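Local coordinates for ribosomal-protein-serine acetyltransferase, putative (Vibrio cholerae O1 biovar eltor, PDB 2FCK) that probably transfers an acetyl group to protein N-termini as a member of the GNAT acetyltransferase family, although its substrate is not firmly established, at residues A[136-141]-A[162-167]. Numbering follows the deposited sequence.
Sequences EIVCDP and PNRFLY. With NO3 (nitrate ion), chain G.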
loop_
_atom_site.group_PDB
_atom_site.type_symbol
_atom_site.label_atom_id
_atom_site.label_comp_id
_atom_site.label_asym_id
_atom_site.label_seq_id
_atom_site.Cartn_x
_atom_site.Cartn_y
_atom_site.Cartn_z
ATOM N N GLU A 136 -1.950 4.402 -7.337
ATOM C CA GLU A 136 -3.368 4.507 -6.927
ATOM C C GLU A 136 -3.691 5.917 -6.362
ATOM O O GLU A 136 -2.925 6.466 -5.542
ATOM C CB GLU A 136 -3.681 3.431 -5.913
ATOM C CG GLU A 136 -3.820 2.082 -6.665
ATOM C CD GLU A 136 -4.191 0.904 -5.758
ATOM O OE1 GLU A 136 -4.318 1.077 -4.520
ATOM O OE2 GLU A 136 -4.273 -0.215 -6.313
ATOM N N ILE A 137 -4.827 6.458 -6.780
ATOM C CA ILE A 137 -5.472 7.635 -6.195
ATOM C C ILE A 137 -6.745 7.198 -5.497
ATOM O O ILE A 137 -7.456 6.391 -6.094
ATOM C CB ILE A 137 -5.792 8.610 -7.294
ATOM C CG1 ILE A 137 -4.478 9.170 -7.858
ATOM C CG2 ILE A 137 -6.678 9.768 -6.811
ATOM C CD1 ILE A 137 -4.630 9.759 -9.169
ATOM N N VAL A 138 -7.002 7.640 -4.246
ATOM C CA VAL A 138 -8.249 7.315 -3.539
ATOM C C VAL A 138 -9.019 8.618 -3.374
ATOM O O VAL A 138 -8.494 9.549 -2.777
ATOM C CB VAL A 138 -8.012 6.715 -2.114
ATOM C CG1 VAL A 138 -9.355 6.327 -1.453
ATOM C CG2 VAL A 138 -7.102 5.505 -2.276
ATOM N N CYS A 139 -10.226 8.689 -3.912
ATOM C CA CYS A 139 -11.018 9.907 -3.759
ATOM C C CYS A 139 -12.184 9.669 -2.837
ATOM O O CYS A 139 -12.774 8.590 -2.843
ATOM C CB CYS A 139 -11.580 10.367 -5.114
ATOM S SG CYS A 139 -10.272 10.942 -6.221
ATOM N N ASP A 140 -12.552 10.692 -2.069
ATOM C CA ASP A 140 -13.785 10.638 -1.302
ATOM C C ASP A 140 -14.911 10.556 -2.330
ATOM O O ASP A 140 -14.944 11.388 -3.248
ATOM C CB ASP A 140 -13.914 11.907 -0.447
ATOM C CG ASP A 140 -15.051 11.823 0.559
ATOM O OD1 ASP A 140 -16.208 11.665 0.156
ATOM O OD2 ASP A 140 -14.778 11.886 1.792
ATOM N N PRO A 141 -15.855 9.590 -2.189
ATOM C CA PRO A 141 -16.944 9.517 -3.203
ATOM C C PRO A 141 -17.746 10.820 -3.347
ATOM O O PRO A 141 -18.386 11.047 -4.384
ATOM C CB PRO A 141 -17.869 8.412 -2.656
ATOM C CG PRO A 141 -17.024 7.596 -1.784
ATOM C CD PRO A 141 -16.015 8.531 -1.162
ATOM N N PRO A 162 -14.591 -0.223 0.568
ATOM C CA PRO A 162 -14.856 0.138 1.972
ATOM C C PRO A 162 -13.574 0.278 2.807
ATOM O O PRO A 162 -12.542 -0.367 2.510
ATOM C CB PRO A 162 -15.727 -1.016 2.495
ATOM C CG PRO A 162 -15.470 -2.144 1.588
ATOM C CD PRO A 162 -15.179 -1.526 0.217
ATOM N N ASN A 163 -13.631 1.172 3.803
ATOM C CA ASN A 163 -12.508 1.443 4.707
ATOM C C ASN A 163 -11.189 1.730 4.002
ATOM O O ASN A 163 -10.090 1.399 4.469
ATOM C CB ASN A 163 -12.345 0.247 5.696
ATOM C CG ASN A 163 -13.468 0.113 6.705
ATOM O OD1 ASN A 163 -13.320 -0.674 7.694
ATOM N ND2 ASN A 163 -14.597 0.775 6.485
ATOM N N ARG A 164 -11.257 2.383 2.836
ATOM C CA ARG A 164 -10.056 2.551 2.048
ATOM C C ARG A 164 -9.112 3.717 2.473
ATOM O O ARG A 164 -7.933 3.739 2.139
ATOM C CB ARG A 164 -10.454 2.630 0.552
ATOM C CG ARG A 164 -9.298 2.705 -0.395
ATOM C CD ARG A 164 -8.554 1.355 -0.407
ATOM N NE ARG A 164 -7.404 1.476 -1.271
ATOM C CZ ARG A 164 -6.317 2.175 -1.008
ATOM N NH1 ARG A 164 -6.208 2.850 0.138
ATOM N NH2 ARG A 164 -5.337 2.214 -1.879
ATOM N N PHE A 165 -9.624 4.723 3.194
ATOM C CA PHE A 165 -8.716 5.794 3.643
ATOM C C PHE A 165 -9.159 6.316 5.008
ATOM O O PHE A 165 -10.256 6.029 5.434
ATOM C CB PHE A 165 -8.586 6.951 2.600
ATOM C CG PHE A 165 -9.849 7.801 2.450
ATOM C CD1 PHE A 165 -10.935 7.362 1.674
ATOM C CD2 PHE A 165 -9.949 9.050 3.095
ATOM C CE1 PHE A 165 -12.106 8.152 1.522
ATOM C CE2 PHE A 165 -11.119 9.833 2.960
ATOM C CZ PHE A 165 -12.194 9.377 2.180
ATOM N N LEU A 166 -8.281 7.063 5.682
ATOM C CA LEU A 166 -8.649 7.657 6.973
ATOM C C LEU A 166 -8.989 9.151 6.836
ATOM O O LEU A 166 -8.257 9.885 6.174
ATOM C CB LEU A 166 -7.505 7.491 7.976
ATOM C CG LEU A 166 -7.024 6.052 8.215
ATOM C CD1 LEU A 166 -5.691 6.041 8.981
ATOM C CD2 LEU A 166 -8.134 5.283 8.947
ATOM N N TYR A 167 -10.096 9.562 7.457
ATOM C CA TYR A 167 -10.369 10.982 7.728
ATOM C C TYR A 167 -10.661 11.208 9.204
ATOM O O TYR A 167 -11.642 10.663 9.738
ATOM C CB TYR A 167 -11.519 11.522 6.884
ATOM C CG TYR A 167 -11.763 13.016 7.092
ATOM C CD1 TYR A 167 -12.608 13.472 8.116
ATOM C CD2 TYR A 167 -11.139 13.965 6.275
ATOM C CE1 TYR A 167 -12.833 14.826 8.307
ATOM C CE2 TYR A 167 -11.351 15.321 6.467
ATOM C CZ TYR A 167 -12.194 15.742 7.483
ATOM O OH TYR A 167 -12.408 17.095 7.678
HETATM N N NO3 G . -16.542 2.549 4.997
HETATM O O1 NO3 G . -15.240 2.957 5.273
HETATM O O2 NO3 G . -17.601 3.026 5.795
HETATM O O3 NO3 G . -16.787 1.670 3.942
#
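Glu136 and Arg164 form the one salt bridge between strand 134-139 and the bulged turn at 162-167, and they illustrate how a buried charge pair can lean on an aliphatic neighbour. Arg164 NH2 donates to Glu136 OE1 at 3.1 Å, meeting the oxygen nearly along its C-O bond direction; the acceptor lies at the edge of the guanidinium, in its plane. The N-H...O angle of 144° leaves the bond somewhat bent. Carboxylate and guanidinium planes are turned 53° apart. The other carboxylate oxygen, Glu136 OE2, pairs with Arg134. Across the dimer interface, Phe96 of the second subunit makes a cation-pi contact with Arg164.

Apolar contacts centre on Val138, whose two methyls divide the work. CG2 sits over the centre of the Arg164 guanidinium, 3.6 Å from its CZ. The bend of the arginine chain at chi2 (70°) makes this position possible. CG1 instead approaches Phe165 CD1 at 3.7 Å.

At the far end of that ring, Asp140 OD2 comes to Phe165 CZ at 3.6 Å in the ring plane, while Asp140 OD1 accepts a hydrogen bond from Glu142 N. A classic beta bulge sets Arg164 and Phe165 together opposite the single residue Lys172 on strand 170-179. With Glu136 of its own chain bonded to it and Glu136 of the second subunit in a long, weak ion pair, Arg164 probably stays charged, and the charge pair probably ties strand 134-139 to the subunit interface.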